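Local coordinates for protein putative glycosidase ph117-related (Bacteroides thetaiotaomicron, PDB 5A7V) that probably breaks beta-mannosidic linkages as a GH130 family member, holding mannose sugars in a pocket at the centre of its beta-propeller-like fold, at residues 78-88 and 348-356. Residues are numbered along the deposited sequence; the frame is centred on the assembly and turned at random.
Sequences NPAATLHDGKI and FIEGMVYYK. With MAN (alpha-D-mannopyranose), chain E.
Asn78 and Phe348 meet at the sugar-binding end of two nearly parallel strands. Their side chains cross at about a right angle, with amide and ring planes only 28° from each other. Asn78 ND2 donates a nearly straight bond (171°) to mannose O4 at 3.0 Å and a second to Asp146, while one face of the Phe348 ring lies against the sugar, CZ being 3.7 Å from its C2. Glu350 swings CG away from its amide N (chi1 -167°) and lays OE1 3.2 Å from Asn78 CB, where this buried oxygen has no polar partner; OE2 has a long, weak ion pair with Arg148. In mid-contact two waters bridge the backbones: Ala81 N (weakly) to Glu350 O, and Ala81 O to Met352 N. Farther out the join is mostly apolar: Val353 CG2 packs on Ala81 CB at 3.7 Å, and Ile88 CG1 lies over the Tyr355 ring face, 4.0 Å from its centroid, a CH-pi contact. Tyr355 OH is hydrogen-bonded to Ser115 O; Gly86 O, at the ring edge 3.1 Å from Tyr355 OH, is a rival acceptor. Apolar packing and water thus join the two sheets, while the mannose-holding end buries a carboxylate beside another acceptor, Asn78 O.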
ATOM      1  N   ASN A  78      -0.372  -0.965  -7.876  1.00  9.15           N
ATOM      2  CA  ASN A  78       0.129  -0.580  -6.534  1.00  8.94           C
ATOM      3  C   ASN A  78       0.260   0.930  -6.307  1.00  8.33           C
ATOM      4  O   ASN A  78       1.359   1.472  -6.425  1.00 10.39           O
ATOM      5  CB  ASN A  78       1.413  -1.328  -6.262  1.00  9.38           C
ATOM      6  CG  ASN A  78       1.183  -2.834  -6.133  1.00  9.17           C
ATOM      7  OD1 ASN A  78       0.075  -3.331  -6.345  1.00  9.10           O
ATOM      8  ND2 ASN A  78       2.247  -3.541  -5.855  1.00  9.56           N
ATOM      9  N   PRO A  79      -0.892   1.541  -6.000  1.00  8.83           N
ATOM     10  CA  PRO A  79      -0.980   3.010  -5.984  1.00  9.64           C
ATOM     11  C   PRO A  79      -0.969   3.617  -4.594  1.00  9.53           C
ATOM     12  O   PRO A  79      -1.452   3.027  -3.623  1.00 10.80           O
ATOM     13  CB  PRO A  79      -2.362   3.248  -6.602  1.00 11.32           C
ATOM     14  CG  PRO A  79      -3.169   2.113  -6.067  1.00 10.65           C
ATOM     15  CD  PRO A  79      -2.240   0.953  -6.022  1.00  9.82           C
ATOM     16  N   ALA A  80      -0.438   4.848  -4.493  1.00  9.59           N
ATOM     17  CA  ALA A  80      -0.699   5.723  -3.339  1.00  8.40           C
ATOM     18  C   ALA A  80      -1.916   6.571  -3.665  1.00  9.56           C
ATOM     19  O   ALA A  80      -2.215   6.813  -4.839  1.00 10.23           O
ATOM     20  CB  ALA A  80       0.487   6.637  -3.102  1.00 10.14           C
ATOM     21  N   ALA A  81      -2.568   7.098  -2.630  1.00  9.21           N
ATOM     22  CA  ALA A  81      -3.695   7.980  -2.813  1.00  9.69           C
ATOM     23  C   ALA A  81      -3.705   8.996  -1.705  1.00 10.21           C
ATOM     24  O   ALA A  81      -3.402   8.686  -0.563  1.00 10.81           O
ATOM     25  CB  ALA A  81      -5.013   7.240  -2.894  1.00  9.34           C
ATOM     26  N   THR A  82      -4.087  10.219  -2.054  1.00  9.83           N
ATOM     27  CA  THR A  82      -4.187  11.309  -1.068  1.00 10.24           C
ATOM     28  C   THR A  82      -5.218  12.333  -1.515  1.00 10.84           C
ATOM     29  O   THR A  82      -5.789  12.234  -2.593  1.00 12.69           O
ATOM     30  CB  THR A  82      -2.781  11.882  -0.745  1.00 11.76           C
ATOM     31  OG1 THR A  82      -2.782  12.662   0.470  1.00 14.11           O
ATOM     32  CG2 THR A  82      -2.232  12.704  -1.883  1.00 12.98           C
ATOM     33  N   LEU A  83      -5.371  13.370  -0.685  1.00 11.63           N
ATOM     34  CA  LEU A  83      -6.216  14.532  -0.948  1.00 12.43           C
ATOM     35  C   LEU A  83      -5.314  15.725  -1.226  1.00 13.22           C
ATOM     36  O   LEU A  83      -4.388  15.997  -0.445  1.00 13.61           O
ATOM     37  CB  LEU A  83      -7.081  14.797   0.274  1.00 13.37           C
ATOM     38  CG  LEU A  83      -7.996  15.995   0.255  1.00 15.91           C
ATOM     39  CD1 LEU A  83      -9.091  15.806  -0.768  1.00 17.46           C
ATOM     40  CD2 LEU A  83      -8.548  16.284   1.638  1.00 18.01           C
ATOM     41  N   HIS A  84      -5.616  16.442  -2.308  1.00 13.79           N
ATOM     42  CA  HIS A  84      -4.892  17.693  -2.612  1.00 15.13           C
ATOM     43  C   HIS A  84      -5.804  18.639  -3.357  1.00 16.13           C
ATOM     44  O   HIS A  84      -6.429  18.283  -4.350  1.00 15.43           O
ATOM     45  CB  HIS A  84      -3.653  17.386  -3.479  1.00 17.58           C
ATOM     46  CG  HIS A  84      -2.813  18.589  -3.799  1.00 20.95           C
ATOM     47  ND1 HIS A  84      -2.182  19.347  -2.839  1.00 26.04           N
ATOM     48  CD2 HIS A  84      -2.482  19.134  -4.990  1.00 26.29           C
ATOM     49  CE1 HIS A  84      -1.533  20.345  -3.428  1.00 29.21           C
ATOM     50  NE2 HIS A  84      -1.682  20.232  -4.738  1.00 43.61           N
ATOM     51  N   ASP A  85      -5.876  19.861  -2.837  1.00 18.50           N
ATOM     52  CA  ASP A  85      -6.643  20.940  -3.487  1.00 21.27           C
ATOM     53  C   ASP A  85      -8.095  20.457  -3.825  1.00 18.05           C
ATOM     54  O   ASP A  85      -8.642  20.726  -4.899  1.00 19.51           O
ATOM     55  CB  ASP A  85      -5.871  21.392  -4.736  1.00 23.40           C
ATOM     56  CG  ASP A  85      -4.601  22.217  -4.399  1.00 31.39           C
ATOM     57  OD1 ASP A  85      -4.321  22.495  -3.205  1.00 42.02           O
ATOM     58  OD2 ASP A  85      -3.870  22.592  -5.352  1.00 50.69           O
ATOM     59  N   GLY A  86      -8.699  19.717  -2.892  1.00 16.14           N
ATOM     60  CA  GLY A  86     -10.108  19.376  -3.029  1.00 16.37           C
ATOM     61  C   GLY A  86     -10.373  18.165  -3.942  1.00 16.43           C
ATOM     62  O   GLY A  86     -11.551  17.907  -4.241  1.00 18.18           O
ATOM     63  N   LYS A  87      -9.320  17.493  -4.404  1.00 14.77           N
ATOM     64  CA  LYS A  87      -9.456  16.333  -5.280  1.00 15.14           C
ATOM     65  C   LYS A  87      -8.712  15.140  -4.724  1.00 13.85           C
ATOM     66  O   LYS A  87      -7.752  15.275  -3.953  1.00 13.88           O
ATOM     67  CB  LYS A  87      -8.917  16.674  -6.667  1.00 17.73           C
ATOM     68  CG  LYS A  87      -9.680  17.834  -7.345  1.00 24.06           C
ATOM     69  CD  LYS A  87      -9.478  17.876  -8.834  1.00 30.69           C
ATOM     70  CE  LYS A  87     -10.163  19.071  -9.495  1.00 37.25           C
ATOM     71  NZ  LYS A  87      -9.809  19.036 -10.942  1.00 45.67           N
ATOM     72  N   ILE A  88      -9.124  13.950  -5.185  1.00 13.59           N
ATOM     73  CA  ILE A  88      -8.340  12.738  -4.961  1.00 12.13           C
ATOM     74  C   ILE A  88      -7.200  12.720  -5.969  1.00 12.09           C
ATOM     75  O   ILE A  88      -7.424  12.948  -7.163  1.00 13.70           O
ATOM     76  CB  ILE A  88      -9.234  11.479  -5.101  1.00 12.64           C
ATOM     77  CG1 ILE A  88     -10.159  11.334  -3.882  1.00 13.38           C
ATOM     78  CG2 ILE A  88      -8.382  10.212  -5.283  1.00 12.98           C
ATOM     79  CD1 ILE A  88     -11.310  10.363  -4.045  1.00 15.39           C
ATOM     80  N   PHE A 348      -4.060  -5.650  -3.878  1.00  7.97           N
ATOM     81  CA  PHE A 348      -2.956  -5.174  -3.033  1.00  8.24           C
ATOM     82  C   PHE A 348      -3.282  -3.752  -2.549  1.00  7.84           C
ATOM     83  O   PHE A 348      -3.137  -2.787  -3.293  1.00  8.32           O
ATOM     84  CB  PHE A 348      -1.640  -5.216  -3.796  1.00  8.56           C
ATOM     85  CG  PHE A 348      -0.437  -5.070  -2.924  1.00  8.45           C
ATOM     86  CD1 PHE A 348       0.074  -6.151  -2.196  1.00 10.00           C
ATOM     87  CD2 PHE A 348       0.162  -3.800  -2.753  1.00  9.85           C
ATOM     88  CE1 PHE A 348       1.142  -6.001  -1.349  1.00  9.86           C
ATOM     89  CE2 PHE A 348       1.243  -3.672  -1.922  1.00 11.24           C
ATOM     90  CZ  PHE A 348       1.745  -4.735  -1.223  1.00 10.68           C
ATOM     91  N   ILE A 349      -3.816  -3.666  -1.329  1.00  7.75           N
ATOM     92  CA  ILE A 349      -4.340  -2.418  -0.825  1.00  7.83           C
ATOM     93  C   ILE A 349      -3.233  -1.494  -0.375  1.00  8.53           C
ATOM     94  O   ILE A 349      -2.291  -1.907   0.294  1.00  8.39           O
ATOM     95  CB  ILE A 349      -5.415  -2.663   0.244  1.00  8.49           C
ATOM     96  CG1 ILE A 349      -4.885  -3.385   1.486  1.00  9.43           C
ATOM     97  CG2 ILE A 349      -6.630  -3.370  -0.345  1.00  9.77           C
ATOM     98  CD1 ILE A 349      -5.728  -3.184   2.731  1.00  9.22           C
ATOM     99  N   GLU A 350      -3.378  -0.214  -0.763  1.00  8.55           N
ATOM    100  CA  GLU A 350      -2.232   0.669  -0.642  1.00  8.76           C
ATOM    101  C   GLU A 350      -2.582   2.150  -0.493  1.00  8.58           C
ATOM    102  O   GLU A 350      -1.722   2.891   0.047  1.00  8.76           O
ATOM    103  CB  GLU A 350      -1.326   0.450  -1.832  1.00  9.26           C
ATOM    104  CG  GLU A 350       0.053   1.058  -1.734  1.00  9.55           C
ATOM    105  CD  GLU A 350       0.981   0.573  -2.825  1.00 10.09           C
ATOM    106  OE1 GLU A 350       0.918  -0.607  -3.235  1.00 12.42           O
ATOM    107  OE2 GLU A 350       1.879   1.333  -3.304  1.00 10.88           O
ATOM    108  N   GLY A 351      -3.742   2.594  -0.949  1.00  8.24           N
ATOM    109  CA  GLY A 351      -4.142   3.989  -0.792  1.00  9.43           C
ATOM    110  C   GLY A 351      -5.537   4.105  -0.211  1.00  9.20           C
ATOM    111  O   GLY A 351      -6.404   3.260  -0.521  1.00  9.40           O
ATOM    112  N   MET A 352      -5.776   5.134   0.609  1.00  9.51           N
ATOM    113  CA  MET A 352      -7.103   5.385   1.120  1.00  9.66           C
ATOM    114  C   MET A 352      -7.293   6.890   1.223  1.00  9.14           C
ATOM    115  O   MET A 352      -6.368   7.589   1.699  1.00 12.43           O
ATOM    116  CB  MET A 352      -7.327   4.810   2.519  1.00 11.95           C
ATOM    117  CG  MET A 352      -7.427   3.350   2.592  1.00 12.25           C
ATOM    118  SD  MET A 352      -7.575   2.746   4.301  1.00 12.21           S
ATOM    119  CE  MET A 352      -9.252   3.111   4.818  1.00 13.28           C
ATOM    120  N   VAL A 353      -8.463   7.359   0.861  1.00  9.55           N
ATOM    121  CA  VAL A 353      -8.771   8.807   1.017  1.00  9.86           C
ATOM    122  C   VAL A 353     -10.133   8.920   1.685  1.00 10.46           C
ATOM    123  O   VAL A 353     -11.093   8.293   1.252  1.00 10.84           O
ATOM    124  CB  VAL A 353      -8.762   9.595  -0.316  1.00 10.93           C
ATOM    125  CG1 VAL A 353      -8.738  11.102  -0.033  1.00 11.50           C
ATOM    126  CG2 VAL A 353      -7.583   9.231  -1.190  1.00 12.41           C
ATOM    127  N   TYR A 354     -10.217   9.752   2.728  1.00 10.19           N
ATOM    128  CA  TYR A 354     -11.482  10.127   3.344  1.00 10.42           C
ATOM    129  C   TYR A 354     -11.952  11.354   2.581  1.00 10.61           C
ATOM    130  O   TYR A 354     -11.299  12.415   2.661  1.00 13.07           O
ATOM    131  CB  TYR A 354     -11.310  10.402   4.849  1.00 11.72           C
ATOM    132  CG  TYR A 354     -12.623  10.656   5.542  1.00 11.88           C
ATOM    133  CD1 TYR A 354     -13.634   9.700   5.549  1.00 11.98           C
ATOM    134  CD2 TYR A 354     -12.867  11.849   6.219  1.00 13.52           C
ATOM    135  CE1 TYR A 354     -14.844   9.925   6.184  1.00 13.26           C
ATOM    136  CE2 TYR A 354     -14.077  12.097   6.854  1.00 14.19           C
ATOM    137  CZ  TYR A 354     -15.077  11.141   6.835  1.00 13.71           C
ATOM    138  OH  TYR A 354     -16.257  11.418   7.447  1.00 16.01           O
ATOM    139  N   TYR A 355     -13.026  11.217   1.832  1.00 11.19           N
ATOM    140  CA  TYR A 355     -13.445  12.204   0.853  1.00 12.87           C
ATOM    141  C   TYR A 355     -14.943  12.165   0.716  1.00 12.01           C
ATOM    142  O   TYR A 355     -15.509  11.067   0.641  1.00 12.79           O
ATOM    143  CB  TYR A 355     -12.782  11.896  -0.488  1.00 13.19           C
ATOM    144  CG  TYR A 355     -13.005  12.886  -1.623  1.00 14.07           C
ATOM    145  CD1 TYR A 355     -12.466  14.148  -1.565  1.00 17.18           C
ATOM    146  CD2 TYR A 355     -13.659  12.517  -2.786  1.00 15.43           C
ATOM    147  CE1 TYR A 355     -12.607  15.048  -2.618  1.00 19.40           C
ATOM    148  CE2 TYR A 355     -13.769  13.386  -3.860  1.00 17.26           C
ATOM    149  CZ  TYR A 355     -13.260  14.660  -3.767  1.00 17.97           C
ATOM    150  OH  TYR A 355     -13.379  15.511  -4.822  1.00 22.91           O
ATOM    151  N   LYS A 356     -15.611  13.320   0.716  1.00 14.08           N
ATOM    152  CA  LYS A 356     -17.080  13.323   0.647  1.00 15.78           C
ATOM    153  C   LYS A 356     -17.729  12.413   1.713  1.00 13.82           C
ATOM    154  O   LYS A 356     -18.746  11.751   1.468  1.00 16.17           O
ATOM    155  CB  LYS A 356     -17.555  12.973  -0.771  1.00 19.72           C
ATOM    156  CG  LYS A 356     -17.051  13.969  -1.792  1.00 23.31           C
ATOM    157  CD  LYS A 356     -17.603  13.664  -3.173  1.00 28.10           C
ATOM    158  CE  LYS A 356     -17.225  14.757  -4.164  1.00 36.73           C
ATOM    159  NZ  LYS A 356     -17.757  14.495  -5.549  1.00 41.61           N
TER
HETATM  160  C1  MAN E1386       5.230  -7.973  -2.904  1.00 14.34           C
HETATM  161  C2  MAN E1386       4.525  -6.602  -2.828  1.00 14.18           C
HETATM  162  C3  MAN E1386       4.155  -5.944  -4.171  1.00 13.00           C
HETATM  163  C4  MAN E1386       3.567  -6.973  -5.154  1.00 12.88           C
HETATM  164  C5  MAN E1386       3.517  -8.397  -4.572  1.00 15.05           C
HETATM  165  C6  MAN E1386       3.082  -9.449  -5.617  1.00 15.04           C
HETATM  166  O1  MAN E1386       5.030  -8.804  -1.635  1.00 14.66           O
HETATM  167  O2  MAN E1386       5.427  -5.749  -2.110  1.00 16.79           O
HETATM  168  O3  MAN E1386       5.268  -5.351  -4.813  1.00 12.61           O
HETATM  169  O4  MAN E1386       2.292  -6.484  -5.517  1.00 12.37           O
HETATM  170  O5  MAN E1386       4.865  -8.705  -4.095  1.00 13.86           O
HETATM  171  O6  MAN E1386       4.050  -9.499  -6.674  1.00 13.68           O
HETATM  172  O   HOH W   1      -1.157   5.770   0.050  1.00  9.33           O
HETATM  173  O   HOH W   2      -3.407   6.678   1.278  1.00  9.65           O